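Local coordinates for protein B-agarase (Agarivorans gilvus, PDB 5Z6P) that belongs to glycoside hydrolase family 50 and acts as an agarase, presumably hydrolysing the beta-1,4-galactosidic bonds of agarose, at residues F449-W454 against S489-E494; N493-T498 against K608-H613. One frame throughout, in Å; residues are numbered along the deposited sequence.

Contact 1. Residues F449-W454 against S489-E494; sequences FFANGW and SQVKNE
V491 reaches from helix 478-495 to strand 449-453 with both of its methyl groups. CG1, held anti to the backbone N (chi1 173°), points at the methyl of A451, with A451 CB 4.1 Å from V491 CG1. The other branch turns to the strand backbone: V491 CG2 sits 3.6 Å from the carbonyl O of N452. It also reaches G453, whose want of a side chain lets V491 CG2 come to 4.2 Å from G453 CA. The small residues on this face thus suit a compact branched side chain, and the axes of strand 449-453 and of the helix segment 489-494 come within 8.5 Å, nearly antiparallel at 148°. One turn further along the helix, E494 holds an extended chain (chi2 165°) that brings its carboxylate beside the strand, where a water bridges the two elements: it accepts from N452 N, 3.2 Å away, and donates to E494 OE1. Side chains alternate along the strand, so A451 faces the helix while F450 lies on the other side, edge-to-face with H713. Helix 478-495 lies in the connection between this strand and its parallel neighbour 501-506, a beta-alpha-beta crossover consistent with the (beta/alpha)8 barrel of agarases of this family.

Contact 2. Residues N493-T498 against K608-H613; sequences NEIKDT and KQLPNH
The imidazole of H613 meets the turn after helix 478-495 with its edge and one face. At the edge, H613 NE2 donates to the carbonyl O of T498 over 2.9 Å, almost perfectly straight at 178°. The acceptor lies in the ring plane, although the nitrogen stands above the plane of the carbonyl group. Over the face sits I495 CD1, 3.9 Å from the centroid of the H613 ring in a CH-pi contact. Chi1 of I495 is 70°, which tucks CG1 in over its own backbone, and from there its end methyl meets both the ring and L610, with I495 CD1 4.1 Å from L610 CD2. Histidine suits this buried place because it gives the flat apolar surface and the N-H in one group; the ring of Y280 stands edge-to-face with that of H613.

Packing is looser toward solvent. There D497 OD1 only brushes L610 CD2, at 3.7 Å, and forms a salt bridge with K492, on the last turns of helix 478-495. K496 turns away from the opposite segment and its NZ bonds to the carbonyl O of N493, tying the lysine across the helix end. K496 and D497 both have positive phi, the corners of a type I' turn closed by T498 N to I495 O; on the other side a type I turn runs from L610 to H613. Each turn leads from a helix into a parallel strand, so two alpha-to-beta loops meet here, as at the N-terminal end of a (beta/alpha)8 barrel, away from the usual active-site mouth.

How the contacts relate
Contact 1 and contact 2 follow each other along helix 478-495, their centres about 8 Å apart, and share N493 and E494. In chain order, strand 449-453 comes first, then the helix, its closing turn and strand 501-506; segment 608-613 follows much later, ending helix 581-609 and entering strand 614-615. Strands 449-453, 501-506 and 614-615 lie side by side in one parallel sheet, so the two contacts lie along three neighbouring strands, consistent with part of a (beta/alpha)8 barrel. K492 spans them, its NZ forming a salt bridge to D497 and probably a hydrogen bond to Q609 O, while A451 CB packs on I495 CG2. Together they bind one helix to its sheet and to the end of helix 581-609.

Contact 1. Residues F449-W454 against S489-E494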
ATOM      1  N   PHE A 449      -7.532 -10.413 -17.576  1.00 17.61           N
ATOM      2  CA  PHE A 449      -6.444 -10.188 -16.638  1.00 18.08           C
ATOM      3  C   PHE A 449      -5.693  -8.893 -16.985  1.00 17.71           C
ATOM      4  O   PHE A 449      -5.833  -8.373 -18.084  1.00 17.33           O
ATOM      5  CB  PHE A 449      -5.484 -11.378 -16.644  1.00 15.61           C
ATOM      6  CG  PHE A 449      -4.760 -11.552 -17.945  1.00 18.48           C
ATOM      7  CD1 PHE A 449      -5.322 -12.277 -18.979  1.00 17.87           C
ATOM      8  CD2 PHE A 449      -3.515 -10.981 -18.142  1.00 15.31           C
ATOM      9  CE1 PHE A 449      -4.659 -12.418 -20.185  1.00 15.18           C
ATOM     10  CE2 PHE A 449      -2.865 -11.111 -19.340  1.00 13.56           C
ATOM     11  CZ  PHE A 449      -3.436 -11.824 -20.363  1.00 13.56           C
ATOM     12  N   PHE A 450      -4.916  -8.385 -16.037  1.00 15.18           N
ATOM     13  CA  PHE A 450      -4.070  -7.230 -16.272  1.00 15.17           C
ATOM     14  C   PHE A 450      -2.604  -7.692 -16.318  1.00 16.29           C
ATOM     15  O   PHE A 450      -2.195  -8.516 -15.524  1.00 17.02           O
ATOM     16  CB  PHE A 450      -4.288  -6.176 -15.189  1.00 12.46           C
ATOM     17  CG  PHE A 450      -5.595  -5.416 -15.321  1.00 16.56           C
ATOM     18  CD1 PHE A 450      -6.819  -6.022 -15.060  1.00 15.24           C
ATOM     19  CD2 PHE A 450      -5.592  -4.084 -15.698  1.00 13.43           C
ATOM     20  CE1 PHE A 450      -8.007  -5.302 -15.190  1.00 15.45           C
ATOM     21  CE2 PHE A 450      -6.779  -3.357 -15.826  1.00 14.15           C
ATOM     22  CZ  PHE A 450      -7.986  -3.964 -15.568  1.00 11.04           C
ATOM     23  N   ALA A 451      -1.835  -7.182 -17.274  1.00 17.20           N
ATOM     24  CA  ALA A 451      -0.423  -7.546 -17.418  1.00 16.48           C
ATOM     25  C   ALA A 451       0.468  -6.457 -16.811  1.00 14.70           C
ATOM     26  O   ALA A 451       0.024  -5.327 -16.616  1.00 14.83           O
ATOM     27  CB  ALA A 451      -0.064  -7.763 -18.885  1.00 13.57           C
ATOM     28  N   ASN A 452       1.712  -6.809 -16.509  1.00 16.21           N
ATOM     29  CA  ASN A 452       2.652  -5.882 -15.894  1.00 16.34           C
ATOM     30  C   ASN A 452       4.079  -6.133 -16.367  1.00 17.68           C
ATOM     31  O   ASN A 452       4.441  -7.260 -16.700  1.00 17.49           O
ATOM     32  CB  ASN A 452       2.612  -6.002 -14.386  1.00 16.38           C
ATOM     33  CG  ASN A 452       3.342  -7.235 -13.892  1.00 17.18           C
ATOM     34  OD1 ASN A 452       2.773  -8.324 -13.845  1.00 18.17           O
ATOM     35  ND2 ASN A 452       4.614  -7.076 -13.560  1.00 13.69           N
ATOM     36  N   GLY A 453       4.878  -5.077 -16.369  1.00 13.47           N
ATOM     37  CA  GLY A 453       6.290  -5.189 -16.627  1.00 13.79           C
ATOM     38  C   GLY A 453       7.023  -4.154 -15.807  1.00 13.84           C
ATOM     39  O   GLY A 453       6.451  -3.142 -15.429  1.00 15.15           O
ATOM     40  N   TRP A 454       8.289  -4.426 -15.529  1.00 12.60           N
ATOM     41  CA  TRP A 454       9.201  -3.484 -14.872  1.00 13.41           C
ATOM     42  C   TRP A 454      10.287  -3.065 -15.839  1.00 14.95           C
ATOM     43  O   TRP A 454      10.859  -3.915 -16.505  1.00 17.19           O
ATOM     44  CB  TRP A 454       9.889  -4.107 -13.663  1.00 17.13           C
ATOM     45  CG  TRP A 454       8.998  -4.669 -12.606  1.00 18.18           C
ATOM     46  CD1 TRP A 454       8.585  -5.961 -12.481  1.00 18.67           C
ATOM     47  CD2 TRP A 454       8.450  -3.957 -11.502  1.00 17.72           C
ATOM     48  NE1 TRP A 454       7.797  -6.100 -11.356  1.00 21.69           N
ATOM     49  CE2 TRP A 454       7.696  -4.879 -10.743  1.00 20.34           C
ATOM     50  CE3 TRP A 454       8.536  -2.634 -11.068  1.00 17.72           C
ATOM     51  CZ2 TRP A 454       7.023  -4.510  -9.584  1.00 22.38           C
ATOM     52  CZ3 TRP A 454       7.857  -2.269  -9.915  1.00 20.16           C
ATOM     53  CH2 TRP A 454       7.112  -3.206  -9.188  1.00 19.58           C
ATOM     54  N   SER A 489       8.823  -6.457 -24.907  1.00 15.14           N
ATOM     55  CA  SER A 489       8.976  -7.720 -25.609  1.00 17.06           C
ATOM     56  C   SER A 489       8.604  -8.894 -24.706  1.00 15.80           C
ATOM     57  O   SER A 489       8.024  -9.863 -25.169  1.00 15.32           O
ATOM     58  CB  SER A 489      10.394  -7.891 -26.144  1.00 15.16           C
ATOM     59  OG  SER A 489      10.693  -6.878 -27.088  1.00 24.84           O
ATOM     60  N   GLN A 490       8.931  -8.803 -23.424  1.00 18.34           N
ATOM     61  CA  GLN A 490       8.615  -9.898 -22.501  1.00 17.43           C
ATOM     62  C   GLN A 490       7.117  -9.973 -22.186  1.00 18.61           C
ATOM     63  O   GLN A 490       6.562 -11.061 -22.091  1.00 18.99           O
ATOM     64  CB  GLN A 490       9.407  -9.763 -21.215  1.00 20.03           C
ATOM     65  CG  GLN A 490       9.162 -10.897 -20.246  1.00 24.32           C
ATOM     66  CD  GLN A 490       9.687 -10.607 -18.858  1.00 27.96           C
ATOM     67  OE1 GLN A 490       8.928 -10.574 -17.891  1.00 34.61           O
ATOM     68  NE2 GLN A 490      10.991 -10.391 -18.751  1.00 33.09           N
ATOM     69  N   VAL A 491       6.472  -8.819 -22.036  1.00 16.27           N
ATOM     70  CA  VAL A 491       5.014  -8.775 -21.862  1.00 19.41           C
ATOM     71  C   VAL A 491       4.308  -9.346 -23.092  1.00 18.70           C
ATOM     72  O   VAL A 491       3.322 -10.064 -22.969  1.00 19.67           O
ATOM     73  CB  VAL A 491       4.489  -7.338 -21.588  1.00 16.42           C
ATOM     74  CG1 VAL A 491       2.950  -7.303 -21.590  1.00 18.15           C
ATOM     75  CG2 VAL A 491       5.002  -6.832 -20.262  1.00 17.46           C
ATOM     76  N   LYS A 492       4.832  -9.050 -24.277  1.00 21.14           N
ATOM     77  CA  LYS A 492       4.228  -9.550 -25.498  1.00 17.04           C
ATOM     78  C   LYS A 492       4.368 -11.061 -25.585  1.00 18.50           C
ATOM     79  O   LYS A 492       3.440 -11.747 -25.975  1.00 17.32           O
ATOM     80  CB  LYS A 492       4.846  -8.899 -26.723  1.00 17.65           C
ATOM     81  CG  LYS A 492       4.214  -9.368 -28.026  1.00 20.64           C
ATOM     82  CD  LYS A 492       4.932  -8.787 -29.205  1.00 18.96           C
ATOM     83  CE  LYS A 492       4.318  -9.254 -30.526  1.00 26.92           C
ATOM     84  NZ  LYS A 492       3.035  -8.592 -30.841  1.00 27.28           N
ATOM     85  N   ASN A 493       5.540 -11.565 -25.219  1.00 17.19           N
ATOM     86  CA  ASN A 493       5.785 -12.996 -25.171  1.00 19.43           C
ATOM     87  C   ASN A 493       4.874 -13.691 -24.139  1.00 23.38           C
ATOM     88  O   ASN A 493       4.502 -14.849 -24.307  1.00 21.07           O
ATOM     89  CB  ASN A 493       7.253 -13.260 -24.857  1.00 21.00           C
ATOM     90  CG  ASN A 493       7.676 -14.670 -25.198  1.00 33.55           C
ATOM     91  OD1 ASN A 493       7.186 -15.259 -26.159  1.00 44.25           O
ATOM     92  ND2 ASN A 493       8.600 -15.215 -24.422  1.00 37.19           N
ATOM     93  N   GLU A 494       4.505 -12.970 -23.089  1.00 17.70           N
ATOM     94  CA  GLU A 494       3.636 -13.520 -22.061  1.00 19.18           C
ATOM     95  C   GLU A 494       2.178 -13.519 -22.502  1.00 18.54           C
ATOM     96  O   GLU A 494       1.480 -14.499 -22.327  1.00 19.46           O
ATOM     97  CB  GLU A 494       3.765 -12.735 -20.751  1.00 17.13           C
ATOM     98  CG  GLU A 494       4.972 -13.066 -19.909  1.00 19.19           C
ATOM     99  CD  GLU A 494       5.225 -12.005 -18.839  1.00 24.98           C
ATOM    100  OE1 GLU A 494       4.491 -10.996 -18.789  1.00 25.10           O
ATOM    101  OE2 GLU A 494       6.164 -12.166 -18.055  1.00 26.66           O
TER
HETATM  102  O   HOH W   1       2.854  -9.651 -17.481  1.00 19.12           O

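Contact 2. Residues N493-T498 against K608-H613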
ATOM      1  N   ASN A 493       5.540 -11.565 -25.219  1.00 17.19           N
ATOM      2  CA  ASN A 493       5.785 -12.996 -25.171  1.00 19.43           C
ATOM      3  C   ASN A 493       4.874 -13.691 -24.139  1.00 23.38           C
ATOM      4  O   ASN A 493       4.502 -14.849 -24.307  1.00 21.07           O
ATOM      5  CB  ASN A 493       7.253 -13.260 -24.857  1.00 21.00           C
ATOM      6  CG  ASN A 493       7.676 -14.670 -25.198  1.00 33.55           C
ATOM      7  OD1 ASN A 493       7.186 -15.259 -26.159  1.00 44.25           O
ATOM      8  ND2 ASN A 493       8.600 -15.215 -24.422  1.00 37.19           N
ATOM      9  N   GLU A 494       4.505 -12.970 -23.089  1.00 17.70           N
ATOM     10  CA  GLU A 494       3.636 -13.520 -22.061  1.00 19.18           C
ATOM     11  C   GLU A 494       2.178 -13.519 -22.502  1.00 18.54           C
ATOM     12  O   GLU A 494       1.480 -14.499 -22.327  1.00 19.46           O
ATOM     13  CB  GLU A 494       3.765 -12.735 -20.751  1.00 17.13           C
ATOM     14  CG  GLU A 494       4.972 -13.066 -19.909  1.00 19.19           C
ATOM     15  CD  GLU A 494       5.225 -12.005 -18.839  1.00 24.98           C
ATOM     16  OE1 GLU A 494       4.491 -10.996 -18.789  1.00 25.10           O
ATOM     17  OE2 GLU A 494       6.164 -12.166 -18.055  1.00 26.66           O
ATOM     18  N   ILE A 495       1.709 -12.414 -23.067  1.00 18.58           N
ATOM     19  CA  ILE A 495       0.276 -12.299 -23.281  1.00 17.68           C
ATOM     20  C   ILE A 495      -0.099 -12.747 -24.685  1.00 19.71           C
ATOM     21  O   ILE A 495      -1.277 -12.940 -24.986  1.00 23.39           O
ATOM     22  CB  ILE A 495      -0.242 -10.847 -23.014  1.00 17.32           C
ATOM     23  CG1 ILE A 495       0.227  -9.859 -24.087  1.00 15.21           C
ATOM     24  CG2 ILE A 495       0.100 -10.397 -21.576  1.00 13.43           C
ATOM     25  CD1 ILE A 495      -0.674  -8.651 -24.222  1.00 15.73           C
ATOM     26  N   LYS A 496       0.909 -12.925 -25.536  1.00 23.38           N
ATOM     27  CA  LYS A 496       0.700 -13.398 -26.901  1.00 20.62           C
ATOM     28  C   LYS A 496      -0.471 -12.699 -27.605  1.00 24.42           C
ATOM     29  O   LYS A 496      -1.307 -13.358 -28.219  1.00 27.46           O
ATOM     30  CB  LYS A 496       0.481 -14.914 -26.885  1.00 22.30           C
ATOM     31  CG  LYS A 496       1.670 -15.677 -26.304  1.00 28.68           C
ATOM     32  CD  LYS A 496       1.463 -17.187 -26.276  1.00 38.14           C
ATOM     33  CE  LYS A 496       2.681 -17.913 -25.684  1.00 35.63           C
ATOM     34  NZ  LYS A 496       2.973 -17.464 -24.286  1.00 36.38           N
ATOM     35  N   ASP A 497      -0.538 -11.375 -27.469  1.00 20.86           N
ATOM     36  CA  ASP A 497      -1.552 -10.538 -28.116  1.00 18.37           C
ATOM     37  C   ASP A 497      -3.030 -10.836 -27.759  1.00 22.26           C
ATOM     38  O   ASP A 497      -3.931 -10.372 -28.464  1.00 20.64           O
ATOM     39  CB  ASP A 497      -1.390 -10.625 -29.647  1.00 25.10           C
ATOM     40  CG  ASP A 497      -0.050 -10.060 -30.138  1.00 27.50           C
ATOM     41  OD1 ASP A 497       0.921 -10.061 -29.370  1.00 29.95           O
ATOM     42  OD2 ASP A 497       0.032  -9.609 -31.296  1.00 40.68           O
ATOM     43  N   THR A 498      -3.290 -11.574 -26.675  1.00 21.22           N
ATOM     44  CA  THR A 498      -4.664 -12.006 -26.378  1.00 20.05           C
ATOM     45  C   THR A 498      -5.596 -10.846 -25.999  1.00 24.03           C
ATOM     46  O   THR A 498      -5.235  -9.961 -25.242  1.00 19.92           O
ATOM     47  CB  THR A 498      -4.714 -13.086 -25.240  1.00 21.03           C
ATOM     48  OG1 THR A 498      -6.056 -13.576 -25.111  1.00 22.36           O
ATOM     49  CG2 THR A 498      -4.264 -12.535 -23.898  1.00 16.97           C
ATOM     50  N   LYS A 608       4.514   0.046 -30.273  1.00 13.31           N
ATOM     51  CA  LYS A 608       5.237  -0.540 -31.409  1.00 15.07           C
ATOM     52  C   LYS A 608       5.003  -2.035 -31.485  1.00 18.39           C
ATOM     53  O   LYS A 608       4.995  -2.610 -32.566  1.00 21.70           O
ATOM     54  CB  LYS A 608       6.756  -0.294 -31.329  1.00 14.23           C
ATOM     55  CG  LYS A 608       7.244   1.145 -31.634  1.00 17.79           C
ATOM     56  CD  LYS A 608       8.761   1.252 -31.404  1.00 16.86           C
ATOM     57  CE  LYS A 608       9.233   2.693 -31.310  1.00 16.82           C
ATOM     58  NZ  LYS A 608      10.716   2.789 -31.295  1.00 14.15           N
ATOM     59  N   GLN A 609       4.839  -2.666 -30.327  1.00 15.37           N
ATOM     60  CA  GLN A 609       4.706  -4.119 -30.273  1.00 18.61           C
ATOM     61  C   GLN A 609       3.289  -4.564 -29.902  1.00 19.86           C
ATOM     62  O   GLN A 609       2.858  -5.655 -30.271  1.00 20.87           O
ATOM     63  CB  GLN A 609       5.706  -4.703 -29.280  1.00 14.84           C
ATOM     64  CG  GLN A 609       7.155  -4.296 -29.539  1.00 15.33           C
ATOM     65  CD  GLN A 609       8.114  -5.068 -28.668  1.00 16.66           C
ATOM     66  OE1 GLN A 609       8.047  -6.299 -28.591  1.00 15.52           O
ATOM     67  NE2 GLN A 609       9.009  -4.352 -27.993  1.00 15.19           N
ATOM     68  N   LEU A 610       2.570  -3.710 -29.185  1.00 14.60           N
ATOM     69  CA  LEU A 610       1.230  -4.056 -28.718  1.00 16.64           C
ATOM     70  C   LEU A 610       0.257  -2.905 -28.933  1.00 17.27           C
ATOM     71  O   LEU A 610      -0.289  -2.369 -27.977  1.00 16.53           O
ATOM     72  CB  LEU A 610       1.266  -4.450 -27.232  1.00 18.23           C
ATOM     73  CG  LEU A 610       2.030  -5.729 -26.907  1.00 17.86           C
ATOM     74  CD1 LEU A 610       2.277  -5.882 -25.399  1.00 19.08           C
ATOM     75  CD2 LEU A 610       1.269  -6.928 -27.449  1.00 17.98           C
ATOM     76  N   PRO A 611       0.033  -2.534 -30.201  1.00 15.31           N
ATOM     77  CA  PRO A 611      -0.669  -1.295 -30.523  1.00 18.76           C
ATOM     78  C   PRO A 611      -2.138  -1.295 -30.113  1.00 17.75           C
ATOM     79  O   PRO A 611      -2.743  -0.238 -30.101  1.00 19.11           O
ATOM     80  CB  PRO A 611      -0.531  -1.203 -32.052  1.00 17.41           C
ATOM     81  CG  PRO A 611      -0.402  -2.598 -32.501  1.00 16.17           C
ATOM     82  CD  PRO A 611       0.332  -3.326 -31.405  1.00 18.98           C
ATOM     83  N   ASN A 612      -2.682  -2.454 -29.768  1.00 20.65           N
ATOM     84  CA  ASN A 612      -4.114  -2.600 -29.500  1.00 16.88           C
ATOM     85  C   ASN A 612      -4.466  -2.649 -28.014  1.00 17.95           C
ATOM     86  O   ASN A 612      -5.634  -2.703 -27.646  1.00 16.71           O
ATOM     87  CB  ASN A 612      -4.633  -3.872 -30.169  1.00 16.43           C
ATOM     88  CG  ASN A 612      -4.515  -3.828 -31.668  1.00 17.63           C
ATOM     89  OD1 ASN A 612      -4.969  -2.887 -32.298  1.00 21.88           O
ATOM     90  ND2 ASN A 612      -3.885  -4.837 -32.243  1.00 20.52           N
ATOM     91  N   HIS A 613      -3.449  -2.677 -27.162  1.00 16.96           N
ATOM     92  CA  HIS A 613      -3.678  -2.905 -25.745  1.00 15.43           C
ATOM     93  C   HIS A 613      -3.494  -1.631 -24.939  1.00 19.24           C
ATOM     94  O   HIS A 613      -2.592  -0.840 -25.204  1.00 18.17           O
ATOM     95  CB  HIS A 613      -2.748  -3.990 -25.215  1.00 15.20           C
ATOM     96  CG  HIS A 613      -3.125  -5.376 -25.629  1.00 18.27           C
ATOM     97  ND1 HIS A 613      -2.759  -5.916 -26.838  1.00 19.21           N
ATOM     98  CD2 HIS A 613      -3.827  -6.339 -24.982  1.00 17.34           C
ATOM     99  CE1 HIS A 613      -3.220  -7.152 -26.925  1.00 18.08           C
ATOM    100  NE2 HIS A 613      -3.868  -7.435 -25.810  1.00 15.95           N
TER